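Local coordinates for listeriolysin O (Listeria monocytogenes, PDB 4CDB), which forms oligomeric pores in cholesterol-containing host membranes, after membrane binding and a major conformational change, and so lyses cells, at residues A[398-401]-A[407-410]; A[63-68]-A[200-205]; A[390-395]-A[452-457]; A[205-210]-A[275-280]. All blocks are in the same frame, centred on the assembly; numbering follows the deposited sequence.

Contact 1 of 4, residues A[398-401]-A[407-410]; sequences DEVN and NEIV. With NA (sodium ion), chain I.
Val400 and Val410 pair across the strands, as a non-hydrogen-bonded pair, in the antiparallel beta hairpin of strands 391-402 and 408-414. The hairpin lies in the beta-sandwich region of this cholesterol-dependent cytolysin. The two valine side chains lie side by side and point the same way from the sheet. Their CG2 branches meet at 4.2 Å, Val400 CG2 to Val410 CG2. CG1 of Val410 reaches CB of Asp398 at 3.8 Å, while the carboxylate of Asp398 turns to His412. CG1 of Val400 is anti to its own nitrogen (chi1 172°), which carries it to the carboxylate of Glu408. There it touches Glu408 CD at 3.6 Å, the two side chains meeting at a slant. Past CG, the Glu408 chain is extended. Its OE2 binds a sodium ion at 2.5 Å, and Tyr402 OH binds the same ion. The valine methyl therefore packs against a carboxylate that is held by metal.

Asn401 and Ile409 form the adjoining hydrogen-bonded pair, with side chains on the other face of the sheet. Ile409 N gives a short bond of 2.6 Å to Asn401 O, approaching from above the carbonyl plane. The same oxygen has Ile409 CG1 3.4 Å away. Asn401 N returns a nearly straight bond to Ile409 O. A water sits at the Asn401 amide: it accepts from Asn401 ND2 at 2.6 Å and lies 2.8 Å from Ile409 O, to which it can donate.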
# COMPACT_ATOMS: atom_id res chain seq x y z
N ASP A 398 26.88 16.07 23.99
CA ASP A 398 25.61 16.79 23.94
C ASP A 398 24.45 15.80 23.96
O ASP A 398 24.52 14.74 23.35
CB ASP A 398 25.53 17.66 22.69
CG ASP A 398 26.44 18.87 22.75
OD1 ASP A 398 26.54 19.48 23.84
OD2 ASP A 398 27.05 19.21 21.72
N GLU A 399 23.38 16.17 24.66
CA GLU A 399 22.14 15.39 24.64
C GLU A 399 21.01 16.21 24.05
O GLU A 399 20.69 17.30 24.54
CB GLU A 399 21.79 14.90 26.05
CG GLU A 399 22.79 13.92 26.63
CD GLU A 399 22.38 13.40 28.00
OE1 GLU A 399 21.23 13.66 28.41
OE2 GLU A 399 23.21 12.74 28.65
N VAL A 400 20.40 15.70 22.98
CA VAL A 400 19.39 16.46 22.26
C VAL A 400 17.97 16.01 22.60
O VAL A 400 17.61 14.85 22.41
CB VAL A 400 19.60 16.35 20.73
CG1 VAL A 400 18.43 16.97 19.99
CG2 VAL A 400 20.91 17.01 20.34
N ASN A 401 17.18 16.95 23.12
CA ASN A 401 15.77 16.70 23.41
C ASN A 401 14.86 17.67 22.67
O ASN A 401 15.34 18.47 21.85
CB ASN A 401 15.51 16.77 24.92
CG ASN A 401 16.20 15.66 25.68
OD1 ASN A 401 15.65 14.58 25.86
ND2 ASN A 401 17.42 15.93 26.13
N ASN A 407 10.67 21.67 18.86
CA ASN A 407 11.99 22.23 18.62
C ASN A 407 13.07 21.55 19.45
O ASN A 407 12.81 21.09 20.55
CB ASN A 407 11.99 23.74 18.88
CG ASN A 407 11.06 24.48 17.94
OD1 ASN A 407 10.84 24.07 16.80
ND2 ASN A 407 10.51 25.59 18.41
N GLU A 408 14.29 21.51 18.91
CA GLU A 408 15.41 20.85 19.59
C GLU A 408 15.92 21.62 20.81
O GLU A 408 15.99 22.85 20.80
CB GLU A 408 16.57 20.62 18.62
CG GLU A 408 16.38 19.43 17.69
CD GLU A 408 17.69 18.95 17.10
OE1 GLU A 408 18.72 19.64 17.29
OE2 GLU A 408 17.70 17.88 16.46
N ILE A 409 16.27 20.87 21.85
CA ILE A 409 16.95 21.44 23.01
C ILE A 409 18.27 20.69 23.19
O ILE A 409 18.27 19.49 23.44
CB ILE A 409 16.13 21.28 24.30
CG1 ILE A 409 14.65 21.03 23.98
CG2 ILE A 409 16.31 22.49 25.20
CD1 ILE A 409 13.82 20.74 25.21
N VAL A 410 19.38 21.40 23.05
CA VAL A 410 20.69 20.78 23.16
C VAL A 410 21.35 21.09 24.51
O VAL A 410 21.72 22.24 24.77
CB VAL A 410 21.63 21.22 22.02
CG1 VAL A 410 22.86 20.33 21.98
CG2 VAL A 410 20.89 21.16 20.70
NA NA I . 17.19 15.46 15.97
O HOH W 1 18.19 18.41 26.03

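Contact 2 of 4, residues A[63-68]-A[200-205]; sequences VEKKKK and AISEGK
Lys65 NZ donates to Ser202 O at 2.6 Å. The ammonium comes in the carbonyl plane and on a lone pair, with a C=O...N angle of 142°. The same nitrogen makes a weak bond of 3.5 Å to Ser202 OG, so one serine offers both its backbone and its side-chain oxygen. A third partner, Thr371 OG1 of strand 362-385, also holds the ammonium. The lysine chain is extended until its last torsion, where a bend (chi4 -60°) turns NZ to the carbonyl. Two residues earlier on the strand, Val63 CG2 lies 4.0 Å from Glu203 O, a loose methyl-to-carbonyl touch.

The acceptor belongs to the final part of helix 198-202, which closes in a Schellman motif. Gly204 takes a positive phi of 79°. Its N bonds back to Ile201 O at 3.1 Å, and Lys205 N bonds to Ala200 O at 2.9 Å. A positive charge here would probably be favoured by the helix dipole.

Strand 59-74, which carries Lys65, pairs with strand 362-385, and the lysine side chain also touches Val48 and Pro49. Residues 196-205 are helical and looped here but become a beta-stranded membrane segment in the pore, so this bond probably has to break on insertion.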
# COMPACT_ATOMS: atom_id res chain seq x y z
N VAL A 63 9.90 10.65 17.21
CA VAL A 63 8.72 10.47 16.37
C VAL A 63 8.36 11.75 15.63
O VAL A 63 8.08 12.78 16.25
CB VAL A 63 7.50 10.00 17.20
CG1 VAL A 63 6.28 9.86 16.30
CG2 VAL A 63 7.81 8.68 17.90
N GLU A 64 8.37 11.68 14.30
CA GLU A 64 8.01 12.82 13.46
C GLU A 64 6.70 12.57 12.70
O GLU A 64 6.39 11.43 12.34
CB GLU A 64 9.13 13.15 12.47
CG GLU A 64 10.29 13.94 13.08
CD GLU A 64 11.33 14.31 12.05
OE1 GLU A 64 11.47 13.58 11.04
OE2 GLU A 64 12.02 15.33 12.24
N LYS A 65 5.95 13.64 12.47
CA LYS A 65 4.70 13.56 11.73
C LYS A 65 4.64 14.62 10.64
O LYS A 65 5.06 15.76 10.85
CB LYS A 65 3.50 13.70 12.67
CG LYS A 65 3.38 12.59 13.71
CD LYS A 65 2.17 12.79 14.59
CE LYS A 65 2.06 11.69 15.64
NZ LYS A 65 1.95 10.34 15.03
N LYS A 66 4.13 14.25 9.47
CA LYS A 66 3.98 15.17 8.36
C LYS A 66 2.61 15.01 7.69
O LYS A 66 2.10 13.90 7.56
CB LYS A 66 5.09 14.97 7.33
CG LYS A 66 5.06 15.98 6.17
CD LYS A 66 5.91 15.54 4.98
CE LYS A 66 7.37 15.95 5.12
NZ LYS A 66 8.10 15.14 6.13
N LYS A 67 2.03 16.13 7.28
CA LYS A 67 0.75 16.11 6.57
C LYS A 67 0.98 15.76 5.10
O LYS A 67 1.78 16.40 4.42
CB LYS A 67 0.07 17.47 6.68
CG LYS A 67 -1.24 17.56 5.92
CD LYS A 67 -1.79 18.98 5.95
CE LYS A 67 -3.07 19.09 5.14
NZ LYS A 67 -3.56 20.50 5.06
N LYS A 68 0.29 14.73 4.63
CA LYS A 68 0.41 14.30 3.24
C LYS A 68 -0.94 14.28 2.54
O LYS A 68 -1.99 14.24 3.19
CB LYS A 68 1.06 12.92 3.15
CG LYS A 68 2.42 12.82 3.82
CD LYS A 68 3.44 13.74 3.16
CE LYS A 68 4.35 12.97 2.21
NZ LYS A 68 3.60 12.33 1.09
N ALA A 200 -0.86 1.83 16.28
CA ALA A 200 0.54 1.53 16.57
C ALA A 200 1.47 2.26 15.61
O ALA A 200 2.56 2.70 15.99
CB ALA A 200 0.78 0.03 16.53
N ILE A 201 1.05 2.38 14.35
CA ILE A 201 1.81 3.11 13.35
C ILE A 201 1.87 4.59 13.70
O ILE A 201 2.89 5.25 13.50
CB ILE A 201 1.18 2.94 11.95
CG1 ILE A 201 1.15 1.46 11.55
CG2 ILE A 201 1.95 3.73 10.91
CD1 ILE A 201 0.38 1.18 10.28
N SER A 202 0.76 5.11 14.23
CA SER A 202 0.69 6.51 14.61
C SER A 202 1.57 6.82 15.82
O SER A 202 1.96 7.97 16.04
CB SER A 202 -0.76 6.91 14.90
OG SER A 202 -0.85 8.28 15.24
N GLU A 203 1.87 5.80 16.61
CA GLU A 203 2.72 5.95 17.79
C GLU A 203 4.18 5.68 17.45
O GLU A 203 5.06 5.85 18.29
CB GLU A 203 2.24 5.03 18.92
CG GLU A 203 0.84 5.34 19.42
CD GLU A 203 0.26 4.21 20.24
OE1 GLU A 203 0.76 3.07 20.14
OE2 GLU A 203 -0.71 4.46 21.00
N GLY A 204 4.43 5.25 16.22
CA GLY A 204 5.78 4.95 15.77
C GLY A 204 6.27 3.61 16.27
O GLY A 204 7.47 3.32 16.23
N LYS A 205 5.34 2.78 16.74
CA LYS A 205 5.68 1.47 17.29
C LYS A 205 5.96 0.44 16.19
O LYS A 205 6.77 -0.46 16.38
CB LYS A 205 4.56 0.97 18.20
CG LYS A 205 4.16 1.94 19.30
CD LYS A 205 5.27 2.15 20.31
CE LYS A 205 5.48 0.92 21.17
NZ LYS A 205 6.51 1.14 22.22

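Contact 3 of 4, residues A[390-395]-A[452-457]; sequences VAQFNI and EWWRTV. With TAM (tris(hydroxyethyl)aminomethane), chain U.
The six-membered part of the Trp454 indole touches Gln392 and the Val390 carbonyl. Its CG is anti to its carbonyl carbon (chi1 -69°), which directs the ring to strand 391-402. Gln392 runs extended beyond CG, and its side chain crosses the indole at about a right angle. The carboxamide and ring planes are 52° apart. Gln392 NE2 lies 3.6 Å from Trp454 CZ2, and Gln392 CG is 3.8 Å from Trp454 CH2. The amide nitrogen is held by Ser421 OG, which helps fix how the amide is turned. On the same ring, Trp454 CZ3 approaches Val390 O at 3.8 Å, and Trp454 CH2 approaches Val390 CG1 at 4.4 Å. Strand 436-449 runs between the two strands in the sheet, and its Lys444 makes a cation-pi contact with Trp454.

The chain turns a corner at Trp453 and Trp454. Across that corner Arg455 NH2 forms a salt bridge of 3.1 Å with Glu452 OE1, coming from above the carboxylate plane. A weak bond joins Arg455 NE to Glu452 OE2. Arg455 NH1 also makes a weak bond to Leu478 O, in the cholesterol-binding motif. Farther along, Thr456 CG2 lies 3.4 Å from O6 of the bound tris(hydroxyethyl)aminomethane. Asp459 and Asp460 hydrogen-bond that ligand.

Residues 452-455 end the conserved tryptophan-rich undecapeptide, a hallmark of the cholesterol-dependent cytolysins.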
# COMPACT_ATOMS: atom_id res chain seq x y z
N VAL A 390 50.23 9.76 36.62
CA VAL A 390 48.97 10.37 37.03
C VAL A 390 48.24 10.86 35.78
O VAL A 390 48.84 11.55 34.95
CB VAL A 390 49.19 11.57 37.98
CG1 VAL A 390 47.86 12.18 38.37
CG2 VAL A 390 49.96 11.14 39.22
N ALA A 391 46.97 10.51 35.65
CA ALA A 391 46.20 10.90 34.48
C ALA A 391 44.96 11.72 34.85
O ALA A 391 44.39 11.54 35.93
CB ALA A 391 45.79 9.67 33.68
N GLN A 392 44.55 12.60 33.95
CA GLN A 392 43.30 13.33 34.09
C GLN A 392 42.52 13.27 32.79
O GLN A 392 43.07 13.50 31.72
CB GLN A 392 43.54 14.79 34.48
CG GLN A 392 43.95 15.00 35.94
CD GLN A 392 43.94 16.46 36.35
OE1 GLN A 392 43.40 17.31 35.65
NE2 GLN A 392 44.54 16.75 37.50
N PHE A 393 41.23 12.96 32.89
CA PHE A 393 40.37 12.86 31.72
C PHE A 393 39.44 14.04 31.61
O PHE A 393 39.07 14.66 32.60
CB PHE A 393 39.55 11.57 31.77
CG PHE A 393 40.38 10.32 31.84
CD1 PHE A 393 40.79 9.81 33.06
CD2 PHE A 393 40.76 9.66 30.68
CE1 PHE A 393 41.56 8.66 33.13
CE2 PHE A 393 41.53 8.51 30.74
CZ PHE A 393 41.93 8.01 31.97
N ASN A 394 39.06 14.36 30.38
CA ASN A 394 37.99 15.32 30.13
C ASN A 394 37.07 14.81 29.04
O ASN A 394 37.40 14.86 27.85
CB ASN A 394 38.56 16.69 29.77
CG ASN A 394 37.50 17.78 29.81
OD1 ASN A 394 36.73 17.94 28.86
ND2 ASN A 394 37.46 18.52 30.91
N ILE A 395 35.92 14.28 29.44
CA ILE A 395 34.99 13.71 28.49
C ILE A 395 33.65 14.43 28.54
O ILE A 395 33.04 14.57 29.60
CB ILE A 395 34.79 12.20 28.74
CG1 ILE A 395 36.15 11.49 28.72
CG2 ILE A 395 33.84 11.60 27.72
CD1 ILE A 395 36.07 10.00 28.92
N GLU A 452 57.24 20.84 30.55
CA GLU A 452 56.07 20.12 30.05
C GLU A 452 55.46 19.28 31.18
O GLU A 452 55.63 18.07 31.22
CB GLU A 452 56.45 19.22 28.88
CG GLU A 452 55.26 18.61 28.14
CD GLU A 452 55.66 17.49 27.21
OE1 GLU A 452 56.80 17.00 27.33
OE2 GLU A 452 54.83 17.10 26.36
N TRP A 453 54.75 19.94 32.09
CA TRP A 453 54.20 19.26 33.26
C TRP A 453 53.11 18.26 32.87
O TRP A 453 53.14 17.10 33.30
CB TRP A 453 53.65 20.28 34.27
CG TRP A 453 53.44 19.69 35.63
CD1 TRP A 453 52.26 19.29 36.18
CD2 TRP A 453 54.45 19.43 36.61
NE1 TRP A 453 52.47 18.79 37.45
CE2 TRP A 453 53.81 18.87 37.73
CE3 TRP A 453 55.84 19.61 36.65
CZ2 TRP A 453 54.51 18.49 38.88
CZ3 TRP A 453 56.53 19.24 37.79
CH2 TRP A 453 55.86 18.69 38.89
N TRP A 454 52.16 18.70 32.06
CA TRP A 454 51.13 17.82 31.53
C TRP A 454 51.38 17.54 30.05
O TRP A 454 51.73 18.45 29.30
CB TRP A 454 49.74 18.44 31.70
CG TRP A 454 49.28 18.51 33.12
CD1 TRP A 454 49.27 19.61 33.93
CD2 TRP A 454 48.75 17.43 33.90
NE1 TRP A 454 48.77 19.28 35.17
CE2 TRP A 454 48.45 17.95 35.18
CE3 TRP A 454 48.51 16.08 33.65
CZ2 TRP A 454 47.92 17.15 36.19
CZ3 TRP A 454 47.99 15.29 34.66
CH2 TRP A 454 47.69 15.83 35.92
N ARG A 455 51.18 16.29 29.64
CA ARG A 455 51.29 15.93 28.24
C ARG A 455 49.98 15.32 27.74
O ARG A 455 49.46 14.39 28.35
CB ARG A 455 52.44 14.95 28.01
CG ARG A 455 52.56 14.47 26.57
CD ARG A 455 53.71 13.49 26.41
NE ARG A 455 54.96 14.03 26.93
CZ ARG A 455 56.12 13.38 26.90
NH1 ARG A 455 56.20 12.17 26.36
NH2 ARG A 455 57.21 13.95 27.40
N THR A 456 49.46 15.86 26.64
CA THR A 456 48.23 15.34 26.06
C THR A 456 48.45 13.95 25.48
O THR A 456 49.40 13.73 24.73
CB THR A 456 47.69 16.28 24.95
OG1 THR A 456 47.38 17.56 25.52
CG2 THR A 456 46.44 15.69 24.31
N VAL A 457 47.59 13.01 25.85
CA VAL A 457 47.66 11.65 25.33
C VAL A 457 46.59 11.44 24.25
O VAL A 457 46.87 10.87 23.20
CB VAL A 457 47.46 10.60 26.44
CG1 VAL A 457 47.64 9.20 25.88
CG2 VAL A 457 48.44 10.85 27.56
C TAM U . 46.73 13.09 18.76
C1 TAM U . 47.12 14.38 18.04
C2 TAM U . 45.34 13.15 19.38
C3 TAM U . 47.81 12.77 19.79
C4 TAM U . 45.99 15.39 17.96
C5 TAM U . 44.71 11.76 19.48
C6 TAM U . 47.43 13.25 21.19
N TAM U . 46.73 12.00 17.77
O4 TAM U . 46.40 16.59 18.62
O5 TAM U . 43.48 11.85 20.20
O6 TAM U . 47.47 14.68 21.24

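Contact 4 of 4, residues A[205-210]-A[275-280]; sequences KMQEEV and TKVKAA. With NA (sodium ion), chain Q.
Glu209 and Lys278 meet at a bound sodium ion. The metal bonds come from the glutamate: OE1 at 2.6 Å and OE2 at 2.8 Å, so both carboxylate oxygens grip the ion. Asp282, one turn along helix 277-286, binds it as well. With CG anti to its nitrogen (chi1 -172°) and an extended chain, Glu209 reaches straight from strand 207-222 to the helix.

The lysine contact is made mainly by its methylenes. Lys278 bends at chi2 and chi4 and crosses Glu209 at about a right angle. Its CE lies 3.2 Å from Glu209 OE2, and its CD is 3.4 Å from the same oxygen. The ammonium is turned to Asp282 OD1, which takes its hydrogen bond. The lysine lies beside a metal bound by two acids, and the charges probably offset one another.

The remaining contact is van der Waals. Gln207 NE2 sits tight against Val277 CG2 at 3.3 Å. This nitrogen spends its hydrogen bonds on Ser272 O and Ser274 O, both from the chain just before the helix, which pin the amide there. Ile299 of helix 294-301 and Thr270 also pack on Val277. Lys276 is the N-cap residue, and its O accepts from Ala280 N at 2.9 Å.

The contact thus docks a helix on the central antiparallel sheet. Residues 274-283, largely helical here, are a beta-stranded membrane segment in the pore, characteristic of the cytolysin transmembrane hairpins.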
# COMPACT_ATOMS: atom_id res chain seq x y z
N LYS A 205 5.34 2.78 16.74
CA LYS A 205 5.68 1.47 17.29
C LYS A 205 5.96 0.44 16.19
O LYS A 205 6.77 -0.46 16.38
CB LYS A 205 4.56 0.97 18.20
CG LYS A 205 4.16 1.94 19.30
CD LYS A 205 5.27 2.15 20.31
CE LYS A 205 5.48 0.92 21.17
NZ LYS A 205 6.51 1.14 22.22
N MET A 206 5.28 0.58 15.06
CA MET A 206 5.45 -0.36 13.96
C MET A 206 5.26 0.28 12.59
O MET A 206 4.75 1.40 12.48
CB MET A 206 4.49 -1.55 14.12
CG MET A 206 3.03 -1.18 13.94
SD MET A 206 1.95 -2.62 13.82
CE MET A 206 2.39 -3.49 15.33
N GLN A 207 5.68 -0.43 11.54
CA GLN A 207 5.49 0.02 10.17
C GLN A 207 4.77 -1.06 9.36
O GLN A 207 5.15 -2.23 9.41
CB GLN A 207 6.83 0.36 9.51
CG GLN A 207 7.55 1.53 10.14
CD GLN A 207 8.72 2.01 9.31
OE1 GLN A 207 8.54 2.64 8.26
NE2 GLN A 207 9.94 1.71 9.76
N GLU A 208 3.72 -0.67 8.64
CA GLU A 208 2.94 -1.63 7.87
C GLU A 208 2.75 -1.20 6.42
O GLU A 208 2.62 -0.01 6.12
CB GLU A 208 1.59 -1.89 8.53
CG GLU A 208 1.69 -2.48 9.93
CD GLU A 208 0.37 -3.03 10.44
OE1 GLU A 208 -0.67 -2.37 10.25
OE2 GLU A 208 0.38 -4.13 11.05
N GLU A 209 2.73 -2.18 5.52
CA GLU A 209 2.45 -1.92 4.11
C GLU A 209 1.28 -2.77 3.64
O GLU A 209 1.15 -3.93 4.03
CB GLU A 209 3.68 -2.20 3.25
CG GLU A 209 3.54 -1.76 1.80
CD GLU A 209 4.69 -2.22 0.93
OE1 GLU A 209 5.30 -3.26 1.25
OE2 GLU A 209 4.98 -1.53 -0.07
N VAL A 210 0.42 -2.18 2.81
CA VAL A 210 -0.71 -2.90 2.23
C VAL A 210 -0.49 -3.10 0.74
O VAL A 210 -0.17 -2.15 0.02
CB VAL A 210 -2.03 -2.16 2.49
CG1 VAL A 210 -3.18 -2.85 1.77
CG2 VAL A 210 -2.31 -2.11 3.98
N THR A 275 14.55 3.04 8.16
CA THR A 275 14.03 3.81 7.03
C THR A 275 14.13 3.01 5.73
O THR A 275 13.84 3.52 4.65
CB THR A 275 14.80 5.13 6.87
OG1 THR A 275 14.20 5.92 5.84
CG2 THR A 275 16.26 4.86 6.52
N LYS A 276 14.53 1.75 5.85
CA LYS A 276 14.71 0.88 4.69
C LYS A 276 13.63 -0.19 4.58
O LYS A 276 13.73 -1.09 3.74
CB LYS A 276 16.08 0.21 4.74
CG LYS A 276 17.24 1.09 4.32
CD LYS A 276 18.55 0.31 4.35
CE LYS A 276 19.65 1.04 3.61
NZ LYS A 276 19.91 2.39 4.17
N VAL A 277 12.61 -0.09 5.42
CA VAL A 277 11.55 -1.10 5.48
C VAL A 277 10.85 -1.31 4.13
O VAL A 277 10.60 -2.45 3.74
CB VAL A 277 10.52 -0.76 6.58
CG1 VAL A 277 9.35 -1.73 6.54
CG2 VAL A 277 11.19 -0.77 7.94
N LYS A 278 10.57 -0.22 3.43
CA LYS A 278 9.95 -0.29 2.11
C LYS A 278 10.80 -1.11 1.14
O LYS A 278 10.31 -2.04 0.51
CB LYS A 278 9.72 1.12 1.55
CG LYS A 278 9.01 1.15 0.20
CD LYS A 278 7.54 0.74 0.32
CE LYS A 278 6.78 0.98 -0.98
NZ LYS A 278 7.27 0.12 -2.10
N ALA A 279 12.08 -0.75 1.05
CA ALA A 279 13.02 -1.46 0.18
C ALA A 279 13.14 -2.93 0.57
O ALA A 279 13.24 -3.81 -0.28
CB ALA A 279 14.38 -0.79 0.20
N ALA A 280 13.13 -3.18 1.88
CA ALA A 280 13.16 -4.54 2.39
C ALA A 280 11.91 -5.30 1.97
O ALA A 280 11.99 -6.45 1.52
CB ALA A 280 13.29 -4.53 3.90
NA NA Q . 6.41 -3.75 -1.08

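Overall arrangement
Contacts 2 and 4 are neighbours, with centres 12 Å apart. They share Lys205, and Ala200 CB touches Met206 CG at 3.6 Å. Together they hold two of the segments that become membrane strands, one against strand 59-74 and the other against strand 207-222. Contacts 1 and 3 lie on the same four-stranded sheet and both use strand 391-402, but their centres are 30 Å apart. Contact 3 includes part of the undecapeptide and two residues of the pocket of the bound tris(hydroxyethyl)aminomethane. Its centre is 47 Å from contact 2 and 48 Å from contact 4. Contact 1 lies nearer contact 2, with nearest atoms about 8 Å apart and centres 20 Å apart. Contacts 1 and 4 each bind a different sodium ion.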